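Local coordinates for RagB/SusD domain protein (Flavobacterium johnsoniae, PDB 5J5U) that binds chitin and, as a SusD homolog encoded in a chitin utilization locus, probably works at the outer membrane to capture chitin chains for uptake, at residues Glu339-Leu344 with Ala358-Lys363; Gly215-Asn220 with Leu333-Ser338. All blocks are in the same frame, centred on the assembly; numbering follows the deposited sequence.

Contact 1: residues Glu339-Leu344 with Ala358-Lys363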
ATOM      1  N   GLU A 339       1.776   6.209   8.806  1.00 24.87           N
ATOM      2  CA  GLU A 339       2.591   6.417   7.606  1.00 25.96           C
ATOM      3  C   GLU A 339       3.182   7.832   7.539  1.00 21.98           C
ATOM      4  O   GLU A 339       4.375   7.982   7.327  1.00 18.94           O
ATOM      5  CB  GLU A 339       1.766   6.133   6.340  1.00 21.96           C
ATOM      6  CG  GLU A 339       2.292   6.828   5.103  1.00 22.27           C
ATOM      7  CD  GLU A 339       1.473   6.524   3.868  1.00 23.64           C
ATOM      8  OE1 GLU A 339       0.298   6.120   4.033  1.00 20.01           O
ATOM      9  OE2 GLU A 339       2.000   6.707   2.738  1.00 22.47           O
ATOM     10  N   SER A 340       2.351   8.857   7.717  1.00 21.25           N
ATOM     11  CA  SER A 340       2.814  10.243   7.596  1.00 24.96           C
ATOM     12  C   SER A 340       3.911  10.525   8.607  1.00 23.28           C
ATOM     13  O   SER A 340       4.894  11.195   8.291  1.00 24.56           O
ATOM     14  CB  SER A 340       1.661  11.243   7.776  1.00 20.02           C
ATOM     15  OG  SER A 340       1.138  11.229   9.096  1.00 26.94           O
ATOM     16  N   GLN A 341       3.760   9.989   9.816  1.00 24.20           N
ATOM     17  CA  GLN A 341       4.764  10.231  10.850  1.00 27.17           C
ATOM     18  C   GLN A 341       6.061   9.482  10.557  1.00 22.73           C
ATOM     19  O   GLN A 341       7.151   9.986  10.826  1.00 27.08           O
ATOM     20  CB  GLN A 341       4.228   9.836  12.233  1.00 28.35           C
ATOM     21  CG  GLN A 341       3.050  10.678  12.705  1.00 22.51           C
ATOM     22  CD  GLN A 341       3.315  12.163  12.529  1.00 29.31           C
ATOM     23  OE1 GLN A 341       4.042  12.764  13.314  1.00 26.96           O
ATOM     24  NE2 GLN A 341       2.725  12.760  11.496  1.00 26.41           N
ATOM     25  N   LEU A 342       5.954   8.288   9.989  1.00 27.43           N
ATOM     26  CA  LEU A 342       7.159   7.512   9.675  1.00 23.10           C
ATOM     27  C   LEU A 342       7.917   8.132   8.478  1.00 20.91           C
ATOM     28  O   LEU A 342       9.150   8.203   8.459  1.00 22.52           O
ATOM     29  CB  LEU A 342       6.788   6.048   9.415  1.00 20.66           C
ATOM     30  CG  LEU A 342       6.375   5.236  10.653  1.00 21.23           C
ATOM     31  CD1 LEU A 342       5.898   3.830  10.300  1.00 18.29           C
ATOM     32  CD2 LEU A 342       7.508   5.149  11.646  1.00 25.55           C
ATOM     33  N   LEU A 343       7.168   8.644   7.508  1.00 22.31           N
ATOM     34  CA  LEU A 343       7.761   9.369   6.386  1.00 16.12           C
ATOM     35  C   LEU A 343       8.436  10.646   6.878  1.00 22.57           C
ATOM     36  O   LEU A 343       9.544  10.958   6.464  1.00 22.85           O
ATOM     37  CB  LEU A 343       6.694   9.708   5.336  1.00 18.38           C
ATOM     38  CG  LEU A 343       6.067   8.528   4.592  1.00 16.75           C
ATOM     39  CD1 LEU A 343       4.878   8.960   3.772  1.00 15.84           C
ATOM     40  CD2 LEU A 343       7.118   7.818   3.728  1.00 17.09           C
ATOM     41  N   LEU A 344       7.781  11.365   7.792  1.00 21.02           N
ATOM     42  CA  LEU A 344       8.406  12.553   8.370  1.00 26.93           C
ATOM     43  C   LEU A 344       9.668  12.188   9.168  1.00 28.21           C
ATOM     44  O   LEU A 344      10.627  12.954   9.172  1.00 31.03           O
ATOM     45  CB  LEU A 344       7.412  13.320   9.248  1.00 27.50           C
ATOM     46  CG  LEU A 344       6.420  14.091   8.361  1.00 26.77           C
ATOM     47  CD1 LEU A 344       5.337  14.803   9.165  1.00 26.50           C
ATOM     48  CD2 LEU A 344       7.138  15.049   7.389  1.00 21.64           C
ATOM     49  N   ALA A 358      13.601  10.886  15.770  1.00 27.42           N
ATOM     50  CA  ALA A 358      13.223   9.947  16.830  1.00 30.26           C
ATOM     51  C   ALA A 358      11.793  10.163  17.324  1.00 30.99           C
ATOM     52  O   ALA A 358      11.064   9.192  17.587  1.00 33.33           O
ATOM     53  CB  ALA A 358      14.202  10.048  17.999  1.00 25.44           C
ATOM     54  N   ASP A 359      11.380  11.424  17.423  1.00 33.89           N
ATOM     55  CA  ASP A 359      10.059  11.738  17.947  1.00 34.32           C
ATOM     56  C   ASP A 359       8.960  11.418  16.924  1.00 32.28           C
ATOM     57  O   ASP A 359       7.920  10.827  17.258  1.00 32.85           O
ATOM     58  CB  ASP A 359      10.002  13.219  18.332  1.00 41.46           C
ATOM     59  CG  ASP A 359      10.767  13.524  19.617  1.00 50.47           C
ATOM     60  OD1 ASP A 359      10.488  12.891  20.662  1.00 49.05           O
ATOM     61  OD2 ASP A 359      11.677  14.382  19.571  1.00 48.15           O
ATOM     62  N   PHE A 360       9.219  11.773  15.668  1.00 33.02           N
ATOM     63  CA  PHE A 360       8.357  11.385  14.555  1.00 31.44           C
ATOM     64  C   PHE A 360       8.202   9.859  14.486  1.00 27.62           C
ATOM     65  O   PHE A 360       7.108   9.337  14.330  1.00 25.95           O
ATOM     66  CB  PHE A 360       8.934  11.893  13.231  1.00 29.83           C
ATOM     67  CG  PHE A 360       8.625  13.336  12.925  1.00 32.65           C
ATOM     68  CD1 PHE A 360       7.322  13.815  12.992  1.00 29.60           C
ATOM     69  CD2 PHE A 360       9.639  14.205  12.531  1.00 35.64           C
ATOM     70  CE1 PHE A 360       7.032  15.132  12.687  1.00 29.26           C
ATOM     71  CE2 PHE A 360       9.361  15.521  12.223  1.00 36.54           C
ATOM     72  CZ  PHE A 360       8.052  15.989  12.307  1.00 32.73           C
ATOM     73  N   TYR A 361       9.322   9.162  14.625  1.00 26.76           N
ATOM     74  CA  TYR A 361       9.354   7.707  14.614  1.00 31.44           C
ATOM     75  C   TYR A 361       8.464   7.125  15.710  1.00 33.36           C
ATOM     76  O   TYR A 361       7.641   6.226  15.448  1.00 31.80           O
ATOM     77  CB  TYR A 361      10.790   7.232  14.781  1.00 24.72           C
ATOM     78  CG  TYR A 361      10.972   5.735  14.772  1.00 34.21           C
ATOM     79  CD1 TYR A 361      10.922   5.015  13.584  1.00 28.71           C
ATOM     80  CD2 TYR A 361      11.250   5.044  15.949  1.00 31.88           C
ATOM     81  CE1 TYR A 361      11.111   3.643  13.575  1.00 27.03           C
ATOM     82  CE2 TYR A 361      11.439   3.683  15.954  1.00 26.77           C
ATOM     83  CZ  TYR A 361      11.368   2.982  14.771  1.00 33.40           C
ATOM     84  OH  TYR A 361      11.566   1.617  14.792  1.00 32.68           O
ATOM     85  N   LYS A 362       8.630   7.636  16.930  1.00 32.70           N
ATOM     86  CA  LYS A 362       7.866   7.148  18.072  1.00 28.55           C
ATOM     87  C   LYS A 362       6.381   7.335  17.835  1.00 30.67           C
ATOM     88  O   LYS A 362       5.581   6.408  18.047  1.00 34.45           O
ATOM     89  CB  LYS A 362       8.290   7.876  19.345  1.00 32.34           C
ATOM     90  CG  LYS A 362       9.680   7.496  19.842  1.00 41.45           C
ATOM     91  CD  LYS A 362      10.141   8.397  20.981  1.00 41.31           C
ATOM     92  CE  LYS A 362      11.430   7.896  21.591  1.00 48.01           C
ATOM     93  NZ  LYS A 362      11.769   8.683  22.809  1.00 48.63           N
ATOM     94  N   LYS A 363       6.020   8.526  17.360  1.00 28.42           N
ATOM     95  CA  LYS A 363       4.616   8.829  17.095  1.00 36.65           C
ATOM     96  C   LYS A 363       4.062   7.905  16.004  1.00 29.86           C
ATOM     97  O   LYS A 363       2.904   7.463  16.067  1.00 28.27           O
ATOM     98  CB  LYS A 363       4.455  10.297  16.674  1.00 36.70           C
ATOM     99  CG  LYS A 363       4.714  11.309  17.789  1.00 38.57           C
ATOM    100  CD  LYS A 363       4.734  12.747  17.263  1.00 32.74           C
ATOM    101  CE  LYS A 363       5.299  13.713  18.306  1.00 38.20           C
ATOM    102  NZ  LYS A 363       5.416  15.123  17.820  1.00 39.12           N
TER

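Contact 2: residues Gly215-Asn220 with Leu333-Ser338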
ATOM      1  N   GLY A 215       0.396  20.800   6.078  1.00 29.13           N
ATOM      2  CA  GLY A 215      -0.262  20.038   7.126  1.00 26.50           C
ATOM      3  C   GLY A 215      -0.761  18.645   6.774  1.00 31.42           C
ATOM      4  O   GLY A 215      -1.773  18.500   6.091  1.00 26.93           O
ATOM      5  N   VAL A 216      -0.078  17.612   7.269  1.00 27.49           N
ATOM      6  CA  VAL A 216      -0.524  16.241   7.017  1.00 27.31           C
ATOM      7  C   VAL A 216      -1.481  15.763   8.104  1.00 32.37           C
ATOM      8  O   VAL A 216      -1.975  16.565   8.895  1.00 36.81           O
ATOM      9  CB  VAL A 216       0.669  15.256   6.892  1.00 25.76           C
ATOM     10  CG1 VAL A 216       1.505  15.589   5.659  1.00 21.10           C
ATOM     11  CG2 VAL A 216       1.517  15.245   8.163  1.00 23.14           C
ATOM     12  N   PHE A 217      -1.750  14.460   8.135  1.00 28.35           N
ATOM     13  CA  PHE A 217      -2.617  13.883   9.157  1.00 32.12           C
ATOM     14  C   PHE A 217      -2.132  14.282  10.545  1.00 28.83           C
ATOM     15  O   PHE A 217      -0.907  14.375  10.777  1.00 25.35           O
ATOM     16  CB  PHE A 217      -2.659  12.362   9.035  1.00 31.85           C
ATOM     17  CG  PHE A 217      -3.445  11.863   7.857  1.00 29.24           C
ATOM     18  CD1 PHE A 217      -4.322  12.697   7.186  1.00 28.74           C
ATOM     19  CD2 PHE A 217      -3.315  10.546   7.428  1.00 25.14           C
ATOM     20  CE1 PHE A 217      -5.050  12.228   6.110  1.00 29.69           C
ATOM     21  CE2 PHE A 217      -4.041  10.076   6.353  1.00 26.24           C
ATOM     22  CZ  PHE A 217      -4.910  10.918   5.693  1.00 25.82           C
ATOM     23  N   GLU A 218      -3.072  14.544  11.456  1.00 26.47           N
ATOM     24  CA  GLU A 218      -2.679  14.969  12.812  1.00 31.61           C
ATOM     25  C   GLU A 218      -2.953  13.895  13.863  1.00 28.68           C
ATOM     26  O   GLU A 218      -2.426  13.968  14.962  1.00 34.34           O
ATOM     27  CB  GLU A 218      -3.358  16.283  13.217  1.00 32.28           C
ATOM     28  CG  GLU A 218      -2.810  17.500  12.459  1.00 38.35           C
ATOM     29  CD  GLU A 218      -3.644  18.759  12.655  1.00 48.56           C
ATOM     30  OE1 GLU A 218      -3.704  19.245  13.812  1.00 53.06           O
ATOM     31  OE2 GLU A 218      -4.253  19.245  11.670  1.00 47.83           O
ATOM     32  N   SER A 219      -3.786  12.912  13.526  1.00 28.72           N
ATOM     33  CA  SER A 219      -3.948  11.719  14.363  1.00 30.29           C
ATOM     34  C   SER A 219      -4.628  10.622  13.562  1.00 31.40           C
ATOM     35  O   SER A 219      -5.018  10.842  12.416  1.00 28.27           O
ATOM     36  CB  SER A 219      -4.781  12.007  15.609  1.00 24.79           C
ATOM     37  OG  SER A 219      -6.123  12.239  15.236  1.00 25.50           O
ATOM     38  N   ASN A 220      -4.807   9.461  14.186  1.00 27.84           N
ATOM     39  CA  ASN A 220      -5.501   8.338  13.572  1.00 20.82           C
ATOM     40  C   ASN A 220      -6.938   8.654  13.146  1.00 27.88           C
ATOM     41  O   ASN A 220      -7.508   7.949  12.310  1.00 27.16           O
ATOM     42  CB  ASN A 220      -5.494   7.149  14.527  1.00 24.35           C
ATOM     43  CG  ASN A 220      -4.206   6.335  14.439  1.00 25.80           C
ATOM     44  OD1 ASN A 220      -3.240   6.733  13.779  1.00 29.45           O
ATOM     45  ND2 ASN A 220      -4.191   5.186  15.101  1.00 22.84           N
ATOM     46  N   LEU A 333      -7.911   0.395   5.075  1.00 18.31           N
ATOM     47  CA  LEU A 333      -7.088   1.581   5.294  1.00 23.92           C
ATOM     48  C   LEU A 333      -6.236   1.959   4.066  1.00 23.98           C
ATOM     49  O   LEU A 333      -5.358   1.197   3.666  1.00 23.46           O
ATOM     50  CB  LEU A 333      -6.169   1.345   6.507  1.00 20.72           C
ATOM     51  CG  LEU A 333      -5.195   2.458   6.912  1.00 21.08           C
ATOM     52  CD1 LEU A 333      -5.943   3.711   7.289  1.00 20.42           C
ATOM     53  CD2 LEU A 333      -4.280   2.019   8.051  1.00 18.12           C
ATOM     54  N   HIS A 334      -6.463   3.149   3.508  1.00 18.74           N
ATOM     55  CA  HIS A 334      -5.713   3.621   2.335  1.00 22.70           C
ATOM     56  C   HIS A 334      -4.449   4.433   2.654  1.00 20.05           C
ATOM     57  O   HIS A 334      -3.377   4.177   2.099  1.00 15.43           O
ATOM     58  CB  HIS A 334      -6.616   4.474   1.443  1.00 20.90           C
ATOM     59  CG  HIS A 334      -7.661   3.689   0.720  1.00 23.21           C
ATOM     60  ND1 HIS A 334      -7.359   2.821  -0.307  1.00 27.94           N
ATOM     61  CD2 HIS A 334      -9.005   3.642   0.871  1.00 18.58           C
ATOM     62  CE1 HIS A 334      -8.472   2.274  -0.758  1.00 22.39           C
ATOM     63  NE2 HIS A 334      -9.486   2.754  -0.058  1.00 25.04           N
ATOM     64  N   VAL A 335      -4.600   5.452   3.498  1.00 19.50           N
ATOM     65  CA  VAL A 335      -3.501   6.322   3.900  1.00 19.96           C
ATOM     66  C   VAL A 335      -3.602   6.570   5.398  1.00 24.51           C
ATOM     67  O   VAL A 335      -4.702   6.740   5.927  1.00 19.81           O
ATOM     68  CB  VAL A 335      -3.508   7.671   3.146  1.00 20.98           C
ATOM     69  CG1 VAL A 335      -2.164   8.348   3.297  1.00 16.76           C
ATOM     70  CG2 VAL A 335      -3.893   7.491   1.644  1.00 13.97           C
ATOM     71  N   SER A 336      -2.468   6.617   6.087  1.00 20.05           N
ATOM     72  CA  SER A 336      -2.519   6.573   7.537  1.00 19.60           C
ATOM     73  C   SER A 336      -1.694   7.654   8.213  1.00 21.90           C
ATOM     74  O   SER A 336      -0.790   8.239   7.606  1.00 19.72           O
ATOM     75  CB  SER A 336      -2.053   5.203   8.027  1.00 15.24           C
ATOM     76  OG  SER A 336      -0.657   5.060   7.864  1.00 16.89           O
ATOM     77  N   TYR A 337      -2.025   7.913   9.478  1.00 25.28           N
ATOM     78  CA  TYR A 337      -1.274   8.857  10.300  1.00 24.84           C
ATOM     79  C   TYR A 337       0.087   8.261  10.656  1.00 23.44           C
ATOM     80  O   TYR A 337       1.127   8.945  10.649  1.00 23.75           O
ATOM     81  CB  TYR A 337      -2.058   9.204  11.571  1.00 25.45           C
ATOM     82  CG  TYR A 337      -1.283  10.079  12.538  1.00 27.46           C
ATOM     83  CD1 TYR A 337      -0.903  11.363  12.178  1.00 23.77           C
ATOM     84  CD2 TYR A 337      -0.943   9.628  13.802  1.00 30.86           C
ATOM     85  CE1 TYR A 337      -0.200  12.169  13.039  1.00 23.86           C
ATOM     86  CE2 TYR A 337      -0.235  10.437  14.684  1.00 30.60           C
ATOM     87  CZ  TYR A 337       0.132  11.708  14.288  1.00 31.43           C
ATOM     88  OH  TYR A 337       0.837  12.530  15.134  1.00 34.18           O
ATOM     89  N   SER A 338       0.074   6.962  10.930  1.00 24.55           N
ATOM     90  CA  SER A 338       1.302   6.227  11.186  1.00 26.87           C
ATOM     91  C   SER A 338       2.271   6.422  10.023  1.00 22.14           C
ATOM     92  O   SER A 338       3.436   6.774  10.223  1.00 22.90           O
ATOM     93  CB  SER A 338       1.008   4.740  11.404  1.00 23.62           C
ATOM     94  OG  SER A 338       2.212   3.989  11.467  1.00 19.41           O
TER
HETATM   95  O   HOH W   1      -2.479   5.318  11.346  1.00 24.43           O

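Contact 1: residues Glu339-Leu344 with Ala358-Lys363
Phe360 lays one face of its ring against Leu344, and this is the main packing between 339-344 and 358-363; Ala345 and Ala348, further along helix 337-349, continue it. Leu344 CB stands 3.7 Å from the centroid of the Phe360 ring and only 9° off the ring normal, a CH-pi contact over the middle of the face. CD1 of the same leucine reaches on to CE1 of the ring, while its backbone O lies 3.7 Å from Phe360 CD2. Phe360 CG is anti to its own carbonyl carbon, which leaves the ring standing alongside helix 337-349.

Gln341 approaches the ring differently. Its OE1 sits at the edge, near the ring plane, 3.5 Å from Phe360 CD1, where the carbonyl oxygen meets the slightly positive rim of C-H groups; amide and ring planes are 61° apart. A bend at chi2 turns the amide back over its own helix, and NE2 donates a nearly straight hydrogen bond to Ser340 OG, at 3.3 Å. That bond is consistent with OE1, not NE2, facing Phe360; Ser340 OG is also hydrogen-bonded to Tyr337 O. The aliphatic part of Lys363 skirts the same oxygen before its chain runs outward. One residue further along each helix, Leu342 CD2 touches Tyr361 CD1 at 3.9 Å.

No hydrogen bond links the two segments, so side-chain packing carries the contact. The axes of the two segments run nearly antiparallel, at 159°, and come within 7.5 Å, a close helical hairpin consistent with the TPR-like helix pairs of SusD proteins. Around it, Leu342 and Tyr361 pack on helix 399-410, Leu343 and Leu344 rest on helix 178-195, and Glu339 makes a salt bridge to Arg191 of helix 178-195.

Contact 2: residues Gly215-Asn220 with Leu333-Ser338
Phe217 and Tyr337 mark the closest backbone approach, their CA atoms 5.3 Å apart, where the irregular chain after helix 201-214 passes the junction between strand 332-335 and helix 337-349. This is a strand-to-helix turn with an N-cap: Ser336 OG accepts the hydrogen bond of Glu339 N as the chain turns into the helix. Gly215, with positive phi, lets the other segment leave its helix, and the chain then runs on past Tyr337 towards strand 224-226, the antiparallel partner of 332-335.

Within the loop, backbone atoms do most of the touching on the Tyr337 ring; Ala367 of helix 357-371 also touches this side chain. Ser219 CA lies over one face, 3.6 Å from the ring centroid and 10° off the normal, a CH-pi contact, while the carbonyl oxygen of Phe217 meets the ring edge in plane, 3.2 Å from CE1. With CG anti to the backbone N (chi1 175°), the tyrosine reaches across the loop, and its CD1 packs against Phe217 CB.

Phe217 turns its edge to the backbone of Val335 and Ser336. CE2 comes within 3.4 Å of Val335 O and also touches Val335 CG1, and CD2 borders the carbonyl group of Ser336. Leu184 of helix 178-195 packs on both Phe217 and Val335.

Asn220 crosses Tyr337 at about a right angle, its amide plane 81° from the ring and its OD1 3.5 Å from Tyr337 CB; ND2 is taken by Ala367 O. OD1 also accepts a hydrogen bond from a water at 2.9 Å, and that water in turn accepts one from Ser338 N at 3.1 Å.

Overall arrangement
Helix 337-349 belongs to both contacts: contact 2 lies at its N-terminal end, and contact 1 begins with the very next residue, Glu339. Their centres lie about 11 Å apart, on the same side of the chain's centre. They meet directly where Ser340 OG packs 4.0 Å from Phe217 CB and Leu344 CD1 lies 4.0 Å from Val216 CG2, so the 215-220 loop packs on the same helix that helix 357-371 lines in contact 1. Helix 357-371 also reaches contact 2, through Ala367 and Gln371. Contact 1 is about 17 Å and contact 2 about 13 Å from the chain centre, centre to centre; both are packing within the helical framework.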